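Local coordinates for protein peptidase M28 (Shewanella amazonensis SB2B, PDB 3IIB) that probably acts as a zinc-dependent carboxypeptidase or dipeptidase of peptidase family M28, and carries two bound zinc ions, at residues G59-Y64 with H283-P288; A80-P85 with A206-A211; L305-G310 with V377-A382. All coordinates share one frame; numbering follows the deposited sequence.

The long strand 62-84 relates two of these contacts: contact 1 lies where it begins and contact 2 where it ends, their centres about 54 Å apart on opposite sides of the chain's centre. Along the chain, contact 2 is nested inside the loop closed by contact 1. Contact 3 opens after both, its centre about 25 Å from that of contact 1 and about 39 Å from that of contact 2. Contact 1 sets the loop leading into the strand against helix 267-285, and contact 2 brings the strand to helix 203-213, next to the second subunit. One strand thus spans two remote contacts, while contact 3, the innermost, is separate from it and nearer the zinc ions.

Contact 1: residues G59-Y64 with H283-P288; sequences GFDRVY and HILDLP
G59 meets L285 through its carbonyl group, the O atom of G59 lying 3.4 Å from CD2 of L285. The glycine ends the preceding helix in a Schellman motif; its positive phi (85°) would force a CB against the carbonyl O of the residue before. At F60 the contact turns aromatic. The same CD2 methyl of L285 stands over one face of the F60 ring, displaced toward its rim and 4.2 Å from the ring centroid. This is a CH-pi contact, and it comes closest at F60 CD1, 3.9 Å from L285 CD2. D61 follows on the exposed side, where its OD2 passes 3.7 Å from L285 CD1; that oxygen has its polar partner in the backbone N of K243, so the leucine methyl merely lies alongside it. The two branches of L285 divide the work, CD2 serving G59 and F60 while CD1 reaches D61. With CG anti to the backbone N (chi1 -173°), the leucine directs its fork from near the end of its helix toward the 59-61 turn. An alanine here removes the whole fork and is likely to leave this face of the F60 ring without its CH-pi partner and a gap beside the G59 carbonyl. Beyond the turn the chain enters the strand through a classic beta bulge, D61 and R62 both facing E241. Around this junction, F60 also packs on L55 of helix 42-57 and on A240 and V242 of strand 220-242. L285 thus packs on the turn between helix 42-57 and strand 62-84, while its neighbour I284 packs on helices 3-19 and 413-432.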
loop_
_atom_site.group_PDB
_atom_site.type_symbol
_atom_site.label_atom_id
_atom_site.label_comp_id
_atom_site.label_asym_id
_atom_site.label_seq_id
_atom_site.Cartn_x
_atom_site.Cartn_y
_atom_site.Cartn_z
ATOM N N GLY A 59 -15.349 24.533 23.573
ATOM C CA GLY A 59 -16.349 25.387 24.201
ATOM C C GLY A 59 -17.788 24.927 24.130
ATOM O O GLY A 59 -18.699 25.728 24.336
ATOM N N PHE A 60 -18.019 23.638 23.873
ATOM C CA PHE A 60 -19.397 23.142 23.816
ATOM C C PHE A 60 -20.101 23.373 25.133
ATOM O O PHE A 60 -19.488 23.449 26.188
ATOM C CB PHE A 60 -19.484 21.678 23.372
ATOM C CG PHE A 60 -19.199 21.494 21.888
ATOM C CD1 PHE A 60 -20.137 21.876 20.957
ATOM C CD2 PHE A 60 -17.993 21.048 21.446
ATOM C CE1 PHE A 60 -19.865 21.753 19.610
ATOM C CE2 PHE A 60 -17.705 20.925 20.083
ATOM C CZ PHE A 60 -18.620 21.260 19.182
ATOM N N ASP A 61 -21.414 23.504 25.059
ATOM C CA ASP A 61 -22.204 23.841 26.242
ATOM C C ASP A 61 -22.271 22.713 27.265
ATOM O O ASP A 61 -22.212 22.971 28.478
ATOM C CB ASP A 61 -23.586 24.278 25.833
ATOM C CG ASP A 61 -23.571 25.566 25.023
ATOM O OD1 ASP A 61 -23.094 26.548 25.580
ATOM O OD2 ASP A 61 -24.010 25.606 23.851
ATOM N N ARG A 62 -22.351 21.481 26.795
ATOM C CA ARG A 62 -22.178 20.298 27.656
ATOM C C ARG A 62 -21.261 19.329 26.956
ATOM O O ARG A 62 -21.255 19.215 25.721
ATOM C CB ARG A 62 -23.527 19.605 27.909
ATOM C CG ARG A 62 -24.515 20.461 28.690
ATOM C CD ARG A 62 -25.861 19.720 28.935
ATOM N NE ARG A 62 -25.687 18.473 29.687
ATOM C CZ ARG A 62 -26.447 17.379 29.546
ATOM N NH1 ARG A 62 -27.433 17.322 28.635
ATOM N NH2 ARG A 62 -26.191 16.305 30.299
ATOM N N VAL A 63 -20.455 18.656 27.758
ATOM C CA VAL A 63 -19.561 17.613 27.288
ATOM C C VAL A 63 -19.574 16.548 28.354
ATOM O O VAL A 63 -19.285 16.826 29.529
ATOM C CB VAL A 63 -18.073 18.127 27.047
ATOM C CG1 VAL A 63 -17.142 16.960 26.653
ATOM C CG2 VAL A 63 -18.004 19.260 26.006
ATOM N N TYR A 64 -19.919 15.329 27.962
ATOM C CA TYR A 64 -20.055 14.238 28.940
ATOM C C TYR A 64 -19.933 12.907 28.245
ATOM O O TYR A 64 -19.869 12.833 27.015
ATOM C CB TYR A 64 -21.368 14.354 29.699
ATOM C CG TYR A 64 -22.615 14.397 28.867
ATOM C CD1 TYR A 64 -23.031 15.575 28.258
ATOM C CD2 TYR A 64 -23.408 13.272 28.712
ATOM C CE1 TYR A 64 -24.223 15.609 27.502
ATOM C CE2 TYR A 64 -24.561 13.297 27.962
ATOM C CZ TYR A 64 -24.973 14.462 27.362
ATOM O OH TYR A 64 -26.153 14.476 26.637
ATOM N N HIS A 283 -18.626 25.181 14.164
ATOM C CA HIS A 283 -19.019 26.337 13.335
ATOM C C HIS A 283 -20.384 26.878 13.744
ATOM O O HIS A 283 -20.625 28.081 13.668
ATOM C CB HIS A 283 -18.976 26.003 11.846
ATOM C CG HIS A 283 -17.589 25.775 11.342
ATOM N ND1 HIS A 283 -16.598 26.730 11.439
ATOM C CD2 HIS A 283 -17.007 24.685 10.797
ATOM C CE1 HIS A 283 -15.463 26.228 10.977
ATOM N NE2 HIS A 283 -15.694 24.997 10.559
ATOM N N ILE A 284 -21.292 25.985 14.110
ATOM C CA ILE A 284 -22.632 26.390 14.564
ATOM C C ILE A 284 -22.547 27.098 15.925
ATOM O O ILE A 284 -23.156 28.180 16.132
ATOM C CB ILE A 284 -23.608 25.203 14.570
ATOM C CG1 ILE A 284 -23.945 24.811 13.131
ATOM C CG2 ILE A 284 -24.903 25.568 15.404
ATOM C CD1 ILE A 284 -24.722 23.479 12.984
ATOM N N LEU A 285 -21.739 26.522 16.813
ATOM C CA LEU A 285 -21.487 27.107 18.140
ATOM C C LEU A 285 -20.938 28.527 18.047
ATOM O O LEU A 285 -21.293 29.402 18.890
ATOM C CB LEU A 285 -20.527 26.197 18.956
ATOM C CG LEU A 285 -20.239 26.509 20.435
ATOM C CD1 LEU A 285 -21.477 26.302 21.306
ATOM C CD2 LEU A 285 -19.078 25.586 20.940
ATOM N N ASP A 286 -20.099 28.766 17.025
ATOM C CA ASP A 286 -19.532 30.074 16.723
ATOM C C ASP A 286 -20.537 31.108 16.249
ATOM O O ASP A 286 -20.204 32.280 16.223
ATOM C CB ASP A 286 -18.493 30.000 15.588
ATOM C CG ASP A 286 -17.215 29.288 15.974
ATOM O OD1 ASP A 286 -16.970 29.115 17.179
ATOM O OD2 ASP A 286 -16.458 28.903 15.033
ATOM N N LEU A 287 -21.726 30.706 15.803
ATOM C CA LEU A 287 -22.702 31.690 15.319
ATOM C C LEU A 287 -23.159 32.591 16.443
ATOM O O LEU A 287 -23.247 32.163 17.589
ATOM C CB LEU A 287 -23.915 30.996 14.762
ATOM C CG LEU A 287 -23.752 30.175 13.498
ATOM C CD1 LEU A 287 -25.048 29.378 13.292
ATOM C CD2 LEU A 287 -23.469 31.084 12.312
ATOM N N PRO A 288 -23.498 33.848 16.124
ATOM C CA PRO A 288 -24.180 34.693 17.105
ATOM C C PRO A 288 -25.612 34.230 17.452
ATOM O O PRO A 288 -26.121 34.548 18.524
ATOM C CB PRO A 288 -24.173 36.086 16.436
ATOM C CG PRO A 288 -23.994 35.846 14.999
ATOM C CD PRO A 288 -23.332 34.500 14.816
#

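Contact 2: residues A80-P85 with A206-A211; sequences ASILSP and ADLINA
A beta strand covered by a helix is the element at work here: I82, close to the end of strand 62-84, sets its tip against both L208 and I209 of helix 203-213. One methyl makes the whole contact. CD1 of I82 lies 3.9 Å from CD2 of L208 and 4.0 Å from CG1 of I209, and CG of L208 is only slightly farther from I82 CD1, at 4.1 Å. In both meetings the side chains run at a slant to each other. The reach comes from the extended isoleucine chain, whose CD1 is anti to CA (chi2 168°), so the terminal methyl stands well clear of the strand backbone; the CA of I82 and the CA of I209 stay 8.2 Å apart. L208, with its CG anti to the backbone N (chi1 174°), swings its fork back to the strand. The sheet itself is shaped at this point: L83 and S84 both face V220 in a classic beta bulge, and a cis peptide before P85 follows as the chain turns into the antiparallel hairpin with strand 88-94. I82 bonds through its backbone to Q88 on that partner strand and rests its side chain on L90. On the helix, I209 also packs on I170 of strand 168-172, whereas L208 touches V32 of the second subunit, placing the contact beside the interface of the homodimer.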
loop_
_atom_site.group_PDB
_atom_site.type_symbol
_atom_site.label_atom_id
_atom_site.label_comp_id
_atom_site.label_asym_id
_atom_site.label_seq_id
_atom_site.Cartn_x
_atom_site.Cartn_y
_atom_site.Cartn_z
ATOM N N ALA A 80 1.985 -15.823 7.693
ATOM C CA ALA A 80 1.499 -16.866 6.806
ATOM C C ALA A 80 2.417 -17.003 5.605
ATOM O O ALA A 80 3.106 -16.059 5.210
ATOM C CB ALA A 80 0.080 -16.598 6.378
ATOM N N SER A 81 2.491 -18.207 5.073
ATOM C CA SER A 81 3.222 -18.398 3.814
ATOM C C SER A 81 2.648 -19.550 3.019
ATOM O O SER A 81 1.907 -20.390 3.539
ATOM C CB SER A 81 4.707 -18.602 4.093
ATOM O OG SER A 81 4.885 -19.809 4.779
ATOM N N ILE A 82 2.960 -19.580 1.730
ATOM C CA ILE A 82 2.656 -20.755 0.920
ATOM C C ILE A 82 3.825 -21.708 1.047
ATOM O O ILE A 82 4.996 -21.314 0.890
ATOM C CB ILE A 82 2.469 -20.346 -0.527
ATOM C CG1 ILE A 82 1.185 -19.507 -0.667
ATOM C CG2 ILE A 82 2.407 -21.563 -1.398
ATOM C CD1 ILE A 82 1.184 -18.848 -2.112
ATOM N N LEU A 83 3.515 -22.960 1.366
ATOM C CA LEU A 83 4.540 -24.012 1.513
ATOM C C LEU A 83 4.778 -24.774 0.221
ATOM O O LEU A 83 5.910 -25.215 -0.045
ATOM C CB LEU A 83 4.173 -24.995 2.638
ATOM C CG LEU A 83 3.997 -24.411 4.047
ATOM C CD1 LEU A 83 3.584 -25.537 5.026
ATOM C CD2 LEU A 83 5.251 -23.736 4.540
ATOM N N SER A 84 3.721 -24.914 -0.568
ATOM C CA SER A 84 3.778 -25.609 -1.838
ATOM C C SER A 84 2.574 -25.207 -2.693
ATOM O O SER A 84 1.525 -24.856 -2.172
ATOM C CB SER A 84 3.842 -27.133 -1.633
ATOM O OG SER A 84 2.683 -27.602 -0.996
ATOM N N PRO A 85 2.732 -25.248 -4.039
ATOM C CA PRO A 85 3.870 -25.759 -4.842
ATOM C C PRO A 85 5.166 -24.892 -4.856
ATOM O O PRO A 85 6.250 -25.430 -4.994
ATOM C CB PRO A 85 3.283 -25.827 -6.233
ATOM C CG PRO A 85 2.203 -24.772 -6.255
ATOM C CD PRO A 85 1.656 -24.718 -4.883
ATOM N N ALA A 206 -3.938 -13.220 -2.764
ATOM C CA ALA A 206 -5.062 -14.028 -3.216
ATOM C C ALA A 206 -4.895 -14.282 -4.736
ATOM O O ALA A 206 -5.120 -15.406 -5.204
ATOM C CB ALA A 206 -6.366 -13.310 -2.920
ATOM N N ASP A 207 -4.421 -13.252 -5.473
ATOM C CA ASP A 207 -4.130 -13.416 -6.899
ATOM C C ASP A 207 -3.040 -14.503 -7.069
ATOM O O ASP A 207 -3.094 -15.309 -7.986
ATOM C CB ASP A 207 -3.590 -12.150 -7.549
ATOM C CG ASP A 207 -4.588 -11.038 -7.604
ATOM O OD1 ASP A 207 -5.807 -11.316 -7.458
ATOM O OD2 ASP A 207 -4.141 -9.875 -7.750
ATOM N N LEU A 208 -2.034 -14.474 -6.200
ATOM C CA LEU A 208 -0.925 -15.425 -6.291
ATOM C C LEU A 208 -1.406 -16.862 -6.078
ATOM O O LEU A 208 -1.004 -17.788 -6.798
ATOM C CB LEU A 208 0.165 -15.077 -5.277
ATOM C CG LEU A 208 1.346 -16.039 -5.136
ATOM C CD1 LEU A 208 2.108 -16.094 -6.460
ATOM C CD2 LEU A 208 2.243 -15.525 -3.958
ATOM N N ILE A 209 -2.261 -17.043 -5.079
ATOM C CA ILE A 209 -2.757 -18.353 -4.753
ATOM C C ILE A 209 -3.559 -18.840 -5.986
ATOM O O ILE A 209 -3.436 -19.983 -6.411
ATOM C CB ILE A 209 -3.622 -18.347 -3.507
ATOM C CG1 ILE A 209 -2.759 -18.145 -2.266
ATOM C CG2 ILE A 209 -4.385 -19.681 -3.381
ATOM C CD1 ILE A 209 -3.539 -18.160 -0.901
ATOM N N ASN A 210 -4.367 -17.957 -6.553
ATOM C CA ASN A 210 -5.164 -18.296 -7.736
ATOM C C ASN A 210 -4.270 -18.765 -8.897
ATOM O O ASN A 210 -4.582 -19.757 -9.555
ATOM C CB ASN A 210 -6.001 -17.110 -8.219
ATOM C CG ASN A 210 -7.301 -16.906 -7.424
ATOM O OD1 ASN A 210 -7.810 -17.809 -6.739
ATOM N ND2 ASN A 210 -7.884 -15.712 -7.586
ATOM N N ALA A 211 -3.170 -18.055 -9.150
ATOM C CA ALA A 211 -2.221 -18.393 -10.232
ATOM C C ALA A 211 -1.622 -19.796 -10.063
ATOM O O ALA A 211 -1.386 -20.515 -11.038
ATOM C CB ALA A 211 -1.104 -17.350 -10.259
#

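Contact 3: residues L305-G310 with V377-A382; sequences LGLLGG and VSMLPA
M379, modelled as selenomethionine, lies across from G310 and L307 in a meeting of two turns of chain: a type I beta turn, V377 to L380, packs against the start of helix 308-316, where L307 holds the N-cap position. From CB, which points toward that helix, the chain sets out with CG held between the backbone N and the carbonyl carbon (chi1 76°). It then bends at both following torsions, chi2 -68° and chi3 -63°, and so folds back over the first helical turn. Next comes the selenium, SE of M379 lying 3.8 Å from O of G310. At the tip, CE of M379 lies 3.8 Å from C of G310 and 4.1 Å from CD1 of L307, the leucine and M379 running past each other in opposite directions. The M379 side chain also packs on K311 and A314 of the same helix. Packing on the glycine is close: a CB modelled on G310 would come within 3.2 Å of M379 CE. The neighbourhood is that of the metal centre, since the side chain of L307 is about 8 Å from a bound zinc ion and about 4 Å from that of E303, a zinc ligand in a structure of this protein, though not bound to zinc in this model. CD1 of L307 also meets S378, resting 3.9 Å from OG of S378, the hydroxyl oxygen that is hydrogen-bonded to the carbonyl O of P375.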
loop_
_atom_site.group_PDB
_atom_site.type_symbol
_atom_site.label_atom_id
_atom_site.label_comp_id
_atom_site.label_asym_id
_atom_site.label_seq_id
_atom_site.Cartn_x
_atom_site.Cartn_y
_atom_site.Cartn_z
ATOM N N LEU A 305 -17.237 -3.311 16.616
ATOM C CA LEU A 305 -17.540 -4.566 17.267
ATOM C C LEU A 305 -19.041 -4.895 17.215
ATOM O O LEU A 305 -19.503 -5.762 17.950
ATOM C CB LEU A 305 -17.053 -4.546 18.715
ATOM C CG LEU A 305 -15.576 -4.155 18.889
ATOM C CD1 LEU A 305 -15.219 -4.330 20.392
ATOM C CD2 LEU A 305 -14.628 -4.963 17.987
ATOM N N GLY A 306 -19.798 -4.218 16.357
ATOM C CA GLY A 306 -21.223 -4.486 16.242
ATOM C C GLY A 306 -22.146 -3.393 16.748
ATOM O O GLY A 306 -23.193 -3.672 17.344
ATOM N N LEU A 307 -21.801 -2.141 16.468
ATOM C CA LEU A 307 -22.660 -1.020 16.858
ATOM C C LEU A 307 -22.973 -1.008 18.353
ATOM O O LEU A 307 -24.025 -0.584 18.751
ATOM C CB LEU A 307 -23.984 -1.009 16.087
ATOM C CG LEU A 307 -23.976 -1.385 14.618
ATOM C CD1 LEU A 307 -25.418 -1.304 14.036
ATOM C CD2 LEU A 307 -22.982 -0.521 13.866
ATOM N N LEU A 308 -22.054 -1.457 19.192
ATOM C CA LEU A 308 -22.366 -1.576 20.609
ATOM C C LEU A 308 -22.733 -0.235 21.260
ATOM O O LEU A 308 -23.655 -0.167 22.046
ATOM C CB LEU A 308 -21.197 -2.223 21.373
ATOM C CG LEU A 308 -20.775 -3.608 20.858
ATOM C CD1 LEU A 308 -19.639 -4.169 21.709
ATOM C CD2 LEU A 308 -21.949 -4.597 20.769
ATOM N N GLY A 309 -21.989 0.827 20.951
ATOM C CA GLY A 309 -22.332 2.131 21.476
ATOM C C GLY A 309 -23.629 2.675 20.922
ATOM O O GLY A 309 -24.411 3.240 21.662
ATOM N N GLY A 310 -23.883 2.475 19.638
ATOM C CA GLY A 310 -25.174 2.891 19.086
ATOM C C GLY A 310 -26.364 2.196 19.744
ATOM O O GLY A 310 -27.357 2.843 20.086
ATOM N N VAL A 377 -26.841 4.940 13.974
ATOM C CA VAL A 377 -28.217 5.428 14.081
ATOM C C VAL A 377 -29.222 4.556 13.324
ATOM O O VAL A 377 -30.420 4.870 13.258
ATOM C CB VAL A 377 -28.330 6.915 13.619
ATOM C CG1 VAL A 377 -27.394 7.760 14.445
ATOM C CG2 VAL A 377 -28.052 7.052 12.114
ATOM N N SER A 378 -28.739 3.432 12.790
ATOM C CA SER A 378 -29.544 2.622 11.877
ATOM C C SER A 378 -30.657 1.886 12.619
ATOM O O SER A 378 -31.580 1.395 11.976
ATOM C CB SER A 378 -28.676 1.622 11.107
ATOM O OG SER A 378 -28.072 0.667 11.973
HETATM N N MSE A 379 -30.577 1.826 13.965
HETATM C CA MSE A 379 -31.611 1.144 14.758
HETATM C C MSE A 379 -32.716 2.100 15.178
HETATM O O MSE A 379 -33.737 1.717 15.752
HETATM C CB MSE A 379 -30.991 0.405 15.962
HETATM C CG MSE A 379 -30.584 1.267 17.110
HETATM SE SE MSE A 379 -29.103 2.413 16.716
HETATM C CE MSE A 379 -27.770 1.078 16.364
ATOM N N LEU A 380 -32.532 3.378 14.884
ATOM C CA LEU A 380 -33.397 4.380 15.430
ATOM C C LEU A 380 -34.733 4.553 14.684
ATOM O O LEU A 380 -35.746 4.805 15.321
ATOM C CB LEU A 380 -32.652 5.731 15.600
ATOM C CG LEU A 380 -31.383 5.738 16.471
ATOM C CD1 LEU A 380 -30.852 7.171 16.552
ATOM C CD2 LEU A 380 -31.659 5.154 17.875
ATOM N N PRO A 381 -34.750 4.382 13.346
ATOM C CA PRO A 381 -36.070 4.442 12.678
ATOM C C PRO A 381 -37.094 3.453 13.164
ATOM O O PRO A 381 -38.260 3.801 13.248
ATOM C CB PRO A 381 -35.739 4.224 11.201
ATOM C CG PRO A 381 -34.330 4.838 11.064
ATOM C CD PRO A 381 -33.658 4.397 12.382
ATOM N N ALA A 382 -36.664 2.229 13.514
ATOM C CA ALA A 382 -37.574 1.251 14.038
ATOM C C ALA A 382 -38.146 1.705 15.388
ATOM O O ALA A 382 -39.181 1.204 15.798
ATOM C CB ALA A 382 -36.858 -0.130 14.173
#